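Local structure of DNA polymerase sliding clamp (Archaeoglobus fulgidus, 1RWZ) at residues Ala45-Asp50 and Ala232-Ile237; Ile153-Lys158 and Glu188-Phe193; Leu86-Val91 and Lys98-Ser103. The protein forms a homotrimeric ring around DNA and probably serves as a moving platform that tethers DNA polymerase and other proteins to DNA during replication. All blocks are in the same frame, centred on the assembly; numbering follows the deposited sequence.

In the fold
All three contacts join neighbouring antiparallel strands, and no two share a strand. Contact 1, about 4 Å from the centre of the chain, is the seam of the pseudo-symmetric fold: it pairs a strand of the N-terminal half with the last strand of the C-terminal half. Its chemistry is mainly aliphatic, with one buried carboxylate. Contacts 2 and 3 are only partly buried and lie on opposite sides of the chain's centre, about 44 Å apart between centres. Each has one face mixing charged and aliphatic chains, with two arginines in contact 2 and a glutamate-lysine bridge in contact 3; the other face is largely aromatic in contact 2, aliphatic in contact 3.

Contact 1: Ala45-Asp50 and Ala232-Ile237; sequences AMVIVD and AKVEYI
Six backbone hydrogen bonds tie Met46, Ile48 and Asp50 to Ile237, Glu235 and Lys233 in antiparallel register. The Glu235 N to Ile48 O bond is nearly straight, 174° at the hydrogen, and 2.9 Å long. Between these pairs CA-H...O contacts fill in, as from Val47 CA to Glu235 O at 3.3 Å.

Apolar contacts occupy both faces. On the Val47 face, Val47 and Tyr236 run side by side; chi1 of 62° wedges Val47 CG1 between the backbone N and carbonyl carbon and leaves CG2 to meet Tyr236 CE2 at 3.5 Å and Val234 CG1 at 4.1 Å. Helix 8-19 packs against Val49 and Val234, and Tyr236 OH bonds to Ala17 O. On the other face the branch ends of Ile48 and Ile237 touch, CD1 to CD1 at 3.8 Å.

Charge enters through Glu235, whose extended chain lies alongside Ile48, CD to Ile48 CD1 at 4.0 Å. Its carboxylate is buried yet bridged to Arg222, while Asp50 OD2 bonds to His35 ND1. The seam that fuses the two domains into one continuous sheet therefore rests on backbone bonding and packing of branched aliphatics, joined on one face by Tyr236, and the arginine probably keeps the buried glutamate ionised.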
ATOM      1  N   ALA A  45       9.739   1.301  29.098  1.00 18.72           N
ATOM      2  CA  ALA A  45       8.405   1.852  28.871  1.00 18.63           C
ATOM      3  C   ALA A  45       7.307   1.025  29.522  1.00 18.42           C
ATOM      4  O   ALA A  45       7.444  -0.188  29.700  1.00 19.98           O
ATOM      5  CB  ALA A  45       8.151   1.962  27.374  1.00 19.21           C
ATOM      6  N   MET A  46       6.214   1.694  29.876  1.00 17.06           N
ATOM      7  CA  MET A  46       5.065   1.050  30.491  1.00 17.66           C
ATOM      8  C   MET A  46       3.820   1.514  29.740  1.00 16.37           C
ATOM      9  O   MET A  46       3.809   2.600  29.162  1.00 14.86           O
ATOM     10  CB  MET A  46       4.958   1.460  31.965  1.00 20.49           C
ATOM     11  CG  MET A  46       3.782   0.845  32.729  1.00 25.07           C
ATOM     12  SD  MET A  46       3.590   1.498  34.423  1.00 30.40           S
ATOM     13  CE  MET A  46       4.703   0.457  35.337  1.00 30.46           C
ATOM     14  N   VAL A  47       2.787   0.681  29.736  1.00 15.69           N
ATOM     15  CA  VAL A  47       1.527   1.039  29.091  1.00 15.52           C
ATOM     16  C   VAL A  47       0.403   0.780  30.088  1.00 15.39           C
ATOM     17  O   VAL A  47       0.410  -0.219  30.810  1.00 15.68           O
ATOM     18  CB  VAL A  47       1.287   0.225  27.787  1.00 15.64           C
ATOM     19  CG1 VAL A  47       1.186  -1.263  28.093  1.00 16.71           C
ATOM     20  CG2 VAL A  47       0.015   0.730  27.087  1.00 15.54           C
ATOM     21  N   ILE A  48      -0.547   1.705  30.152  1.00 14.81           N
ATOM     22  CA  ILE A  48      -1.672   1.582  31.060  1.00 15.25           C
ATOM     23  C   ILE A  48      -2.911   1.824  30.213  1.00 15.25           C
ATOM     24  O   ILE A  48      -3.069   2.905  29.649  1.00 14.37           O
ATOM     25  CB  ILE A  48      -1.623   2.648  32.165  1.00 16.27           C
ATOM     26  CG1 ILE A  48      -0.267   2.605  32.884  1.00 17.43           C
ATOM     27  CG2 ILE A  48      -2.766   2.418  33.147  1.00 16.63           C
ATOM     28  CD1 ILE A  48       0.000   3.820  33.766  1.00 19.81           C
ATOM     29  N   VAL A  49      -3.769   0.814  30.124  1.00 14.85           N
ATOM     30  CA  VAL A  49      -4.989   0.897  29.330  1.00 15.13           C
ATOM     31  C   VAL A  49      -6.237   0.889  30.202  1.00 15.07           C
ATOM     32  O   VAL A  49      -6.379   0.063  31.103  1.00 15.18           O
ATOM     33  CB  VAL A  49      -5.102  -0.291  28.338  1.00 15.25           C
ATOM     34  CG1 VAL A  49      -6.447  -0.245  27.617  1.00 17.28           C
ATOM     35  CG2 VAL A  49      -3.967  -0.247  27.330  1.00 16.58           C
ATOM     36  N   ASP A  50      -7.143   1.817  29.920  1.00 15.32           N
ATOM     37  CA  ASP A  50      -8.398   1.903  30.640  1.00 15.92           C
ATOM     38  C   ASP A  50      -9.539   2.117  29.656  1.00 15.66           C
ATOM     39  O   ASP A  50      -9.512   3.062  28.869  1.00 16.36           O
ATOM     40  CB  ASP A  50      -8.388   3.066  31.642  1.00 16.99           C
ATOM     41  CG  ASP A  50      -7.591   2.755  32.897  1.00 18.56           C
ATOM     42  OD1 ASP A  50      -6.488   3.316  33.061  1.00 20.15           O
ATOM     43  OD2 ASP A  50      -8.072   1.944  33.718  1.00 19.84           O
ATOM     44  N   ALA A 232     -11.164   4.921  24.562  1.00 13.32           N
ATOM     45  CA  ALA A 232     -10.088   4.315  25.330  1.00 14.08           C
ATOM     46  C   ALA A 232      -9.017   5.288  25.764  1.00 14.43           C
ATOM     47  O   ALA A 232      -8.703   6.242  25.059  1.00 14.21           O
ATOM     48  CB  ALA A 232      -9.445   3.192  24.515  1.00 15.00           C
ATOM     49  N   LYS A 233      -8.470   5.043  26.948  1.00 14.44           N
ATOM     50  CA  LYS A 233      -7.382   5.855  27.453  1.00 14.66           C
ATOM     51  C   LYS A 233      -6.181   4.920  27.418  1.00 14.12           C
ATOM     52  O   LYS A 233      -6.207   3.840  28.009  1.00 14.28           O
ATOM     53  CB  LYS A 233      -7.647   6.322  28.886  1.00 16.49           C
ATOM     54  CG  LYS A 233      -6.485   7.111  29.472  1.00 19.57           C
ATOM     55  CD  LYS A 233      -6.861   7.844  30.750  1.00 22.57           C
ATOM     56  CE  LYS A 233      -7.770   9.028  30.455  1.00 25.46           C
ATOM     57  NZ  LYS A 233      -8.031   9.861  31.670  1.00 27.40           N
ATOM     58  N   VAL A 234      -5.153   5.320  26.684  1.00 13.37           N
ATOM     59  CA  VAL A 234      -3.940   4.528  26.574  1.00 13.62           C
ATOM     60  C   VAL A 234      -2.790   5.438  26.957  1.00 13.30           C
ATOM     61  O   VAL A 234      -2.446   6.367  26.226  1.00 12.95           O
ATOM     62  CB  VAL A 234      -3.737   4.001  25.137  1.00 14.09           C
ATOM     63  CG1 VAL A 234      -2.403   3.272  25.027  1.00 15.14           C
ATOM     64  CG2 VAL A 234      -4.885   3.065  24.771  1.00 13.99           C
ATOM     65  N   GLU A 235      -2.221   5.180  28.124  1.00 13.56           N
ATOM     66  CA  GLU A 235      -1.108   5.974  28.608  1.00 13.57           C
ATOM     67  C   GLU A 235       0.190   5.197  28.494  1.00 13.99           C
ATOM     68  O   GLU A 235       0.267   4.035  28.906  1.00 13.95           O
ATOM     69  CB  GLU A 235      -1.320   6.371  30.072  1.00 15.07           C
ATOM     70  CG  GLU A 235      -0.089   7.042  30.693  1.00 16.24           C
ATOM     71  CD  GLU A 235      -0.302   7.499  32.127  1.00 18.39           C
ATOM     72  OE1 GLU A 235       0.691   7.893  32.774  1.00 19.93           O
ATOM     73  OE2 GLU A 235      -1.451   7.472  32.611  1.00 19.16           O
ATOM     74  N   TYR A 236       1.190   5.839  27.905  1.00 13.34           N
ATOM     75  CA  TYR A 236       2.516   5.256  27.778  1.00 14.00           C
ATOM     76  C   TYR A 236       3.423   6.111  28.651  1.00 14.08           C
ATOM     77  O   TYR A 236       3.301   7.339  28.675  1.00 14.31           O
ATOM     78  CB  TYR A 236       3.021   5.311  26.333  1.00 14.28           C
ATOM     79  CG  TYR A 236       2.469   4.241  25.411  1.00 14.79           C
ATOM     80  CD1 TYR A 236       1.686   4.582  24.303  1.00 15.88           C
ATOM     81  CD2 TYR A 236       2.775   2.896  25.612  1.00 15.11           C
ATOM     82  CE1 TYR A 236       1.227   3.605  23.419  1.00 14.47           C
ATOM     83  CE2 TYR A 236       2.323   1.913  24.738  1.00 15.33           C
ATOM     84  CZ  TYR A 236       1.555   2.272  23.642  1.00 16.14           C
ATOM     85  OH  TYR A 236       1.141   1.300  22.757  1.00 16.79           O
ATOM     86  N   ILE A 237       4.316   5.461  29.386  1.00 14.14           N
ATOM     87  CA  ILE A 237       5.262   6.172  30.237  1.00 13.82           C
ATOM     88  C   ILE A 237       6.628   5.729  29.738  1.00 13.82           C
ATOM     89  O   ILE A 237       6.875   4.533  29.571  1.00 14.30           O
ATOM     90  CB  ILE A 237       5.087   5.793  31.722  1.00 13.92           C
ATOM     91  CG1 ILE A 237       3.670   6.158  32.175  1.00 14.66           C
ATOM     92  CG2 ILE A 237       6.123   6.535  32.574  1.00 13.42           C
ATOM     93  CD1 ILE A 237       3.331   5.740  33.590  1.00 15.66           C
TER

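Contact 2: Ile153-Lys158 and Glu188-Phe193; sequences IFRSDK and EARSMF
An antiparallel strand pairing in the C-terminal domain joins strand 151-157 to 189-194, the outermost strand of a sheet that has four strands within the chain; Ile153-Ser156 pairs with Ala189-Met192. Four backbone hydrogen bonds hold it, two each for Phe154 with Ser191 and Ser156 with Ala189; Phe154 N reaches Ser191 O at 2.8 Å.

One face sets Phe154 and Ala189 among two serines. Phe193 turns a ring edge onto the face of Phe154, a T-shaped pair with centroids 5.2 Å apart and planes at 61°; CD1 of Phe193 stands above the rim of the Phe154 ring. Leu198 of helix 195-201 and Leu215 pack against both rings.

The opposite face carries Ile153, Arg155, Arg190 and Met192. Arg190 is extended as far as NE, its CG turned fully from the backbone N (chi1 -177°), which carries its guanidinium across to the other strand. There CG2 of Ile153 sits 4.0 Å from Arg190 CZ, over the centre of the flat group, and the Arg155 methylene CD meets its edge. The two guanidinium planes are 72° apart, with Arg155 NE and Arg190 NH1 at 3.9 Å. A water links Lys158 N to Glu188 OE2.

Two arginines so close would tend to repel, but Arg190 NE is bridged to Glu243, and Arg155 NE has Asp157 OD2 at a long 3.9 Å, OD1 bonding to Glu159 N; these carboxylates probably offset the positive charge.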
ATOM      1  N   ILE A 153      14.583  16.111  22.639  1.00 15.35           N
ATOM      2  CA  ILE A 153      14.395  16.835  23.881  1.00 15.85           C
ATOM      3  C   ILE A 153      12.975  17.391  23.899  1.00 16.03           C
ATOM      4  O   ILE A 153      12.518  17.950  22.900  1.00 16.51           O
ATOM      5  CB  ILE A 153      15.360  18.033  23.992  1.00 17.30           C
ATOM      6  CG1 ILE A 153      16.794  17.535  24.181  1.00 18.99           C
ATOM      7  CG2 ILE A 153      14.951  18.927  25.156  1.00 18.06           C
ATOM      8  CD1 ILE A 153      17.836  18.639  24.141  1.00 21.52           C
ATOM      9  N   PHE A 154      12.275  17.197  25.013  1.00 14.73           N
ATOM     10  CA  PHE A 154      10.938  17.756  25.193  1.00 15.41           C
ATOM     11  C   PHE A 154      11.195  18.928  26.125  1.00 16.06           C
ATOM     12  O   PHE A 154      11.819  18.766  27.177  1.00 15.92           O
ATOM     13  CB  PHE A 154       9.984  16.779  25.885  1.00 13.81           C
ATOM     14  CG  PHE A 154       9.398  15.736  24.974  1.00 13.74           C
ATOM     15  CD1 PHE A 154       8.320  14.965  25.400  1.00 14.71           C
ATOM     16  CD2 PHE A 154       9.926  15.505  23.709  1.00 13.75           C
ATOM     17  CE1 PHE A 154       7.778  13.977  24.580  1.00 14.46           C
ATOM     18  CE2 PHE A 154       9.388  14.519  22.881  1.00 12.71           C
ATOM     19  CZ  PHE A 154       8.315  13.755  23.316  1.00 14.18           C
ATOM     20  N   ARG A 155      10.717  20.104  25.748  1.00 16.86           N
ATOM     21  CA  ARG A 155      10.944  21.291  26.554  1.00 18.34           C
ATOM     22  C   ARG A 155       9.670  22.109  26.694  1.00 17.93           C
ATOM     23  O   ARG A 155       8.954  22.332  25.721  1.00 17.28           O
ATOM     24  CB  ARG A 155      12.047  22.122  25.896  1.00 21.03           C
ATOM     25  CG  ARG A 155      12.329  23.466  26.520  1.00 25.88           C
ATOM     26  CD  ARG A 155      13.388  24.183  25.690  1.00 30.01           C
ATOM     27  NE  ARG A 155      13.522  25.593  26.044  1.00 34.57           N
ATOM     28  CZ  ARG A 155      14.299  26.451  25.389  1.00 35.72           C
ATOM     29  NH1 ARG A 155      15.009  26.041  24.346  1.00 37.30           N
ATOM     30  NH2 ARG A 155      14.366  27.718  25.775  1.00 37.64           N
ATOM     31  N   SER A 156       9.388  22.536  27.918  1.00 17.77           N
ATOM     32  CA  SER A 156       8.206  23.340  28.197  1.00 18.18           C
ATOM     33  C   SER A 156       8.563  24.519  29.095  1.00 18.86           C
ATOM     34  O   SER A 156       9.428  24.419  29.961  1.00 17.44           O
ATOM     35  CB  SER A 156       7.137  22.482  28.890  1.00 18.09           C
ATOM     36  OG  SER A 156       5.952  23.217  29.142  1.00 19.67           O
ATOM     37  N   ASP A 157       7.906  25.645  28.853  1.00 20.06           N
ATOM     38  CA  ASP A 157       8.081  26.840  29.666  1.00 22.42           C
ATOM     39  C   ASP A 157       6.922  27.761  29.331  1.00 23.64           C
ATOM     40  O   ASP A 157       6.005  27.364  28.612  1.00 22.33           O
ATOM     41  CB  ASP A 157       9.428  27.533  29.409  1.00 23.68           C
ATOM     42  CG  ASP A 157       9.608  27.975  27.973  1.00 25.46           C
ATOM     43  OD1 ASP A 157       8.611  28.321  27.310  1.00 26.36           O
ATOM     44  OD2 ASP A 157      10.767  27.992  27.512  1.00 28.44           O
ATOM     45  N   LYS A 158       6.944  28.983  29.843  1.00 25.51           N
ATOM     46  CA  LYS A 158       5.848  29.900  29.568  1.00 28.55           C
ATOM     47  C   LYS A 158       5.663  30.211  28.080  1.00 28.87           C
ATOM     48  O   LYS A 158       4.566  30.562  27.650  1.00 30.59           O
ATOM     49  CB  LYS A 158       6.041  31.189  30.371  1.00 30.08           C
ATOM     50  CG  LYS A 158       6.016  30.947  31.877  1.00 33.14           C
ATOM     51  CD  LYS A 158       6.135  32.233  32.681  1.00 35.15           C
ATOM     52  CE  LYS A 158       6.053  31.939  34.176  1.00 36.96           C
ATOM     53  NZ  LYS A 158       6.110  33.177  35.010  1.00 38.29           N
ATOM     54  N   GLU A 188       7.519  24.642  33.658  1.00 19.45           N
ATOM     55  CA  GLU A 188       8.888  24.552  33.168  1.00 20.32           C
ATOM     56  C   GLU A 188       9.413  23.132  33.339  1.00 19.14           C
ATOM     57  O   GLU A 188       9.409  22.591  34.445  1.00 18.12           O
ATOM     58  CB  GLU A 188       9.790  25.539  33.917  1.00 22.81           C
ATOM     59  CG  GLU A 188       9.393  26.994  33.710  1.00 27.30           C
ATOM     60  CD  GLU A 188      10.384  27.966  34.321  1.00 30.06           C
ATOM     61  OE1 GLU A 188      10.667  27.851  35.534  1.00 32.09           O
ATOM     62  OE2 GLU A 188      10.877  28.847  33.588  1.00 32.27           O
ATOM     63  N   ALA A 189       9.860  22.539  32.237  1.00 17.69           N
ATOM     64  CA  ALA A 189      10.384  21.178  32.249  1.00 17.69           C
ATOM     65  C   ALA A 189      11.236  20.913  31.015  1.00 17.80           C
ATOM     66  O   ALA A 189      11.026  21.509  29.960  1.00 17.22           O
ATOM     67  CB  ALA A 189       9.235  20.181  32.309  1.00 17.45           C
ATOM     68  N   ARG A 190      12.192  20.001  31.145  1.00 17.57           N
ATOM     69  CA  ARG A 190      13.072  19.670  30.033  1.00 18.65           C
ATOM     70  C   ARG A 190      13.647  18.276  30.261  1.00 18.20           C
ATOM     71  O   ARG A 190      14.339  18.049  31.251  1.00 17.51           O
ATOM     72  CB  ARG A 190      14.202  20.705  29.959  1.00 21.31           C
ATOM     73  CG  ARG A 190      15.174  20.552  28.801  1.00 25.47           C
ATOM     74  CD  ARG A 190      16.309  21.576  28.935  1.00 28.62           C
ATOM     75  NE  ARG A 190      17.301  21.464  27.867  1.00 32.14           N
ATOM     76  CZ  ARG A 190      17.151  21.960  26.643  1.00 33.11           C
ATOM     77  NH1 ARG A 190      16.045  22.614  26.319  1.00 34.97           N
ATOM     78  NH2 ARG A 190      18.106  21.793  25.740  1.00 33.92           N
ATOM     79  N   SER A 191      13.345  17.348  29.357  1.00 17.44           N
ATOM     80  CA  SER A 191      13.849  15.976  29.452  1.00 17.65           C
ATOM     81  C   SER A 191      14.167  15.436  28.058  1.00 17.30           C
ATOM     82  O   SER A 191      13.630  15.921  27.064  1.00 16.99           O
ATOM     83  CB  SER A 191      12.816  15.058  30.118  1.00 17.38           C
ATOM     84  OG  SER A 191      12.645  15.360  31.491  1.00 17.60           O
ATOM     85  N   MET A 192      15.038  14.435  27.986  1.00 17.44           N
ATOM     86  CA  MET A 192      15.401  13.838  26.701  1.00 18.18           C
ATOM     87  C   MET A 192      14.890  12.402  26.635  1.00 17.39           C
ATOM     88  O   MET A 192      14.924  11.685  27.634  1.00 16.16           O
ATOM     89  CB  MET A 192      16.920  13.864  26.507  1.00 21.60           C
ATOM     90  CG  MET A 192      17.368  13.350  25.147  1.00 25.79           C
ATOM     91  SD  MET A 192      19.002  13.946  24.681  1.00 32.36           S
ATOM     92  CE  MET A 192      18.600  15.020  23.355  1.00 32.13           C
ATOM     93  N   PHE A 193      14.417  11.987  25.459  1.00 16.12           N
ATOM     94  CA  PHE A 193      13.868  10.643  25.284  1.00 16.24           C
ATOM     95  C   PHE A 193      14.254   9.969  23.978  1.00 16.43           C
ATOM     96  O   PHE A 193      14.659  10.625  23.019  1.00 16.21           O
ATOM     97  CB  PHE A 193      12.333  10.676  25.347  1.00 15.06           C
ATOM     98  CG  PHE A 193      11.793  11.294  26.599  1.00 14.71           C
ATOM     99  CD1 PHE A 193      11.380  12.626  26.613  1.00 13.25           C
ATOM    100  CD2 PHE A 193      11.736  10.557  27.777  1.00 13.38           C
ATOM    101  CE1 PHE A 193      10.921  13.215  27.788  1.00 13.64           C
ATOM    102  CE2 PHE A 193      11.281  11.132  28.960  1.00 13.63           C
ATOM    103  CZ  PHE A 193      10.874  12.467  28.967  1.00 14.53           C
TER
HETATM  104  O   HOH W   1       8.895  29.987  31.745  1.00 33.24           O

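Contact 3: Leu86-Val91 and Lys98-Ser103; sequences LVELIV and KVKFGS
Glu88 and Lys100 reach each other because their chains run side by side and the lysine then folds over: Glu88 swings CG opposite its own backbone N (chi1 179°), whereas Lys100, extended at chi2, bends at chi3 (-60°) and brings NZ to Glu88 OE1, a salt bridge of 3.4 Å. CD1 of Ile90 comes obliquely against the methylene CE of Lys100 at 4.0 Å. Beside it, Ile90 and Lys98 touch near their roots, CB to CB at 4.0 Å.

The other face is aliphatic. Val99 places CG1 against Val87 CG1 at 3.6 Å, and its CG2 lies alongside Leu89 CD2 at 3.9 Å. CB of Phe101 approaches Val87 CG2, while its ring leads away from strand 86-91.

Four backbone hydrogen bonds, two each for Glu88 with Lys100 and Ile90 with Lys98, set the hairpin register; Lys98 N to Ile90 O is 2.8 Å. Beyond the Glu88-Lys100 pair two waters donate to Leu86 O; one accepts from Gly102 N at 2.8 Å, the other only weakly.

Strand 86-91 is central among the five strands this chain gives to the sheet, with 96-101 beside it. Strand 2-7 pairs with 86-91 and strand 104-109 with 96-101, and Ser103, at the turn leading into 104-109, bonds through its backbone to a second subunit and packs on Phe174 of that subunit.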
ATOM      1  N   LEU A  86     -18.668  -5.558  15.159  1.00 22.63           N
ATOM      2  CA  LEU A  86     -18.925  -5.441  16.588  1.00 20.85           C
ATOM      3  C   LEU A  86     -18.336  -6.746  17.101  1.00 20.12           C
ATOM      4  O   LEU A  86     -18.545  -7.801  16.495  1.00 20.08           O
ATOM      5  CB  LEU A  86     -20.418  -5.394  16.919  1.00 22.13           C
ATOM      6  CG  LEU A  86     -21.098  -4.025  16.975  1.00 22.43           C
ATOM      7  CD1 LEU A  86     -22.482  -4.186  17.597  1.00 22.88           C
ATOM      8  CD2 LEU A  86     -20.267  -3.058  17.801  1.00 21.53           C
ATOM      9  N   VAL A  87     -17.592  -6.685  18.198  1.00 18.29           N
ATOM     10  CA  VAL A  87     -16.976  -7.889  18.735  1.00 17.27           C
ATOM     11  C   VAL A  87     -17.465  -8.186  20.141  1.00 16.39           C
ATOM     12  O   VAL A  87     -17.546  -7.290  20.980  1.00 15.94           O
ATOM     13  CB  VAL A  87     -15.441  -7.749  18.787  1.00 17.89           C
ATOM     14  CG1 VAL A  87     -14.812  -9.091  19.152  1.00 18.65           C
ATOM     15  CG2 VAL A  87     -14.917  -7.240  17.458  1.00 18.55           C
ATOM     16  N   GLU A  88     -17.794  -9.447  20.394  1.00 15.95           N
ATOM     17  CA  GLU A  88     -18.248  -9.858  21.714  1.00 16.43           C
ATOM     18  C   GLU A  88     -17.164 -10.723  22.351  1.00 17.33           C
ATOM     19  O   GLU A  88     -16.610 -11.617  21.707  1.00 16.74           O
ATOM     20  CB  GLU A  88     -19.563 -10.643  21.615  1.00 17.20           C
ATOM     21  CG  GLU A  88     -20.104 -11.147  22.956  1.00 18.04           C
ATOM     22  CD  GLU A  88     -21.496 -11.752  22.845  1.00 19.71           C
ATOM     23  OE1 GLU A  88     -21.844 -12.246  21.755  1.00 20.24           O
ATOM     24  OE2 GLU A  88     -22.239 -11.744  23.849  1.00 21.36           O
ATOM     25  N   LEU A  89     -16.839 -10.430  23.606  1.00 16.69           N
ATOM     26  CA  LEU A  89     -15.838 -11.198  24.336  1.00 17.08           C
ATOM     27  C   LEU A  89     -16.578 -11.914  25.447  1.00 17.54           C
ATOM     28  O   LEU A  89     -17.347 -11.297  26.185  1.00 16.07           O
ATOM     29  CB  LEU A  89     -14.773 -10.282  24.944  1.00 17.23           C
ATOM     30  CG  LEU A  89     -13.972  -9.393  23.992  1.00 18.41           C
ATOM     31  CD1 LEU A  89     -12.969  -8.570  24.796  1.00 18.04           C
ATOM     32  CD2 LEU A  89     -13.256 -10.249  22.957  1.00 19.18           C
ATOM     33  N   ILE A  90     -16.352 -13.216  25.565  1.00 17.83           N
ATOM     34  CA  ILE A  90     -17.018 -13.997  26.594  1.00 19.11           C
ATOM     35  C   ILE A  90     -16.048 -14.897  27.345  1.00 20.27           C
ATOM     36  O   ILE A  90     -15.191 -15.542  26.742  1.00 19.39           O
ATOM     37  CB  ILE A  90     -18.115 -14.907  25.992  1.00 20.13           C
ATOM     38  CG1 ILE A  90     -19.167 -14.066  25.262  1.00 20.40           C
ATOM     39  CG2 ILE A  90     -18.770 -15.727  27.096  1.00 20.34           C
ATOM     40  CD1 ILE A  90     -20.195 -14.906  24.521  1.00 22.82           C
ATOM     41  N   VAL A  91     -16.181 -14.916  28.667  1.00 21.76           N
ATOM     42  CA  VAL A  91     -15.370 -15.780  29.517  1.00 24.42           C
ATOM     43  C   VAL A  91     -16.374 -16.423  30.458  1.00 26.98           C
ATOM     44  O   VAL A  91     -16.869 -15.783  31.385  1.00 26.60           O
ATOM     45  CB  VAL A  91     -14.327 -14.997  30.338  1.00 23.83           C
ATOM     46  CG1 VAL A  91     -13.536 -15.961  31.222  1.00 24.24           C
ATOM     47  CG2 VAL A  91     -13.384 -14.253  29.408  1.00 23.47           C
ATOM     48  N   LYS A  98     -13.799 -16.464  24.501  1.00 19.35           N
ATOM     49  CA  LYS A  98     -14.481 -16.550  23.216  1.00 20.14           C
ATOM     50  C   LYS A  98     -14.506 -15.156  22.607  1.00 19.80           C
ATOM     51  O   LYS A  98     -14.803 -14.176  23.294  1.00 18.61           O
ATOM     52  CB  LYS A  98     -15.916 -17.052  23.386  1.00 22.17           C
ATOM     53  CG  LYS A  98     -16.037 -18.491  23.852  1.00 25.03           C
ATOM     54  CD  LYS A  98     -17.499 -18.922  23.886  1.00 27.17           C
ATOM     55  CE  LYS A  98     -17.647 -20.357  24.358  1.00 29.33           C
ATOM     56  NZ  LYS A  98     -19.082 -20.768  24.420  1.00 30.55           N
ATOM     57  N   VAL A  99     -14.175 -15.071  21.324  1.00 18.46           N
ATOM     58  CA  VAL A  99     -14.169 -13.802  20.612  1.00 18.57           C
ATOM     59  C   VAL A  99     -15.099 -13.986  19.423  1.00 18.86           C
ATOM     60  O   VAL A  99     -14.807 -14.762  18.516  1.00 18.93           O
ATOM     61  CB  VAL A  99     -12.758 -13.450  20.106  1.00 18.61           C
ATOM     62  CG1 VAL A  99     -12.774 -12.100  19.401  1.00 18.31           C
ATOM     63  CG2 VAL A  99     -11.785 -13.433  21.273  1.00 18.27           C
ATOM     64  N   LYS A 100     -16.223 -13.279  19.434  1.00 19.06           N
ATOM     65  CA  LYS A 100     -17.190 -13.410  18.354  1.00 19.49           C
ATOM     66  C   LYS A 100     -17.387 -12.130  17.560  1.00 19.78           C
ATOM     67  O   LYS A 100     -17.534 -11.050  18.127  1.00 18.89           O
ATOM     68  CB  LYS A 100     -18.536 -13.866  18.911  1.00 21.49           C
ATOM     69  CG  LYS A 100     -18.474 -15.149  19.717  1.00 23.79           C
ATOM     70  CD  LYS A 100     -19.853 -15.768  19.870  1.00 27.62           C
ATOM     71  CE  LYS A 100     -20.815 -14.839  20.570  1.00 28.77           C
ATOM     72  NZ  LYS A 100     -22.192 -15.406  20.584  1.00 31.31           N
ATOM     73  N   PHE A 101     -17.387 -12.267  16.239  1.00 19.12           N
ATOM     74  CA  PHE A 101     -17.582 -11.139  15.342  1.00 19.98           C
ATOM     75  C   PHE A 101     -18.043 -11.698  14.003  1.00 20.26           C
ATOM     76  O   PHE A 101     -17.584 -12.758  13.575  1.00 18.77           O
ATOM     77  CB  PHE A 101     -16.279 -10.338  15.197  1.00 19.88           C
ATOM     78  CG  PHE A 101     -15.121 -11.138  14.675  1.00 20.71           C
ATOM     79  CD1 PHE A 101     -14.840 -11.176  13.311  1.00 20.68           C
ATOM     80  CD2 PHE A 101     -14.308 -11.859  15.546  1.00 21.27           C
ATOM     81  CE1 PHE A 101     -13.767 -11.919  12.821  1.00 21.04           C
ATOM     82  CE2 PHE A 101     -13.232 -12.606  15.067  1.00 21.31           C
ATOM     83  CZ  PHE A 101     -12.961 -12.635  13.702  1.00 21.60           C
ATOM     84  N   GLY A 102     -18.965 -10.999  13.348  1.00 20.48           N
ATOM     85  CA  GLY A 102     -19.466 -11.499  12.081  1.00 21.18           C
ATOM     86  C   GLY A 102     -20.057 -12.874  12.328  1.00 20.71           C
ATOM     87  O   GLY A 102     -20.793 -13.069  13.291  1.00 21.21           O
ATOM     88  N   SER A 103     -19.727 -13.839  11.473  1.00 20.36           N
ATOM     89  CA  SER A 103     -20.236 -15.199  11.633  1.00 19.81           C
ATOM     90  C   SER A 103     -19.153 -16.104  12.206  1.00 19.85           C
ATOM     91  O   SER A 103     -19.229 -17.324  12.091  1.00 19.14           O
ATOM     92  CB  SER A 103     -20.688 -15.754  10.279  1.00 20.51           C
ATOM     93  OG  SER A 103     -21.770 -15.005   9.757  1.00 20.96           O
TER
HETATM   94  O   HOH W   2     -19.476  -8.276  13.790  1.00 32.98           O
HETATM   95  O   HOH W   3     -20.907  -9.161  15.378  1.00 38.75           O
HETATM   96  O   HOH W   4     -23.448 -14.821  22.671  1.00 50.47           O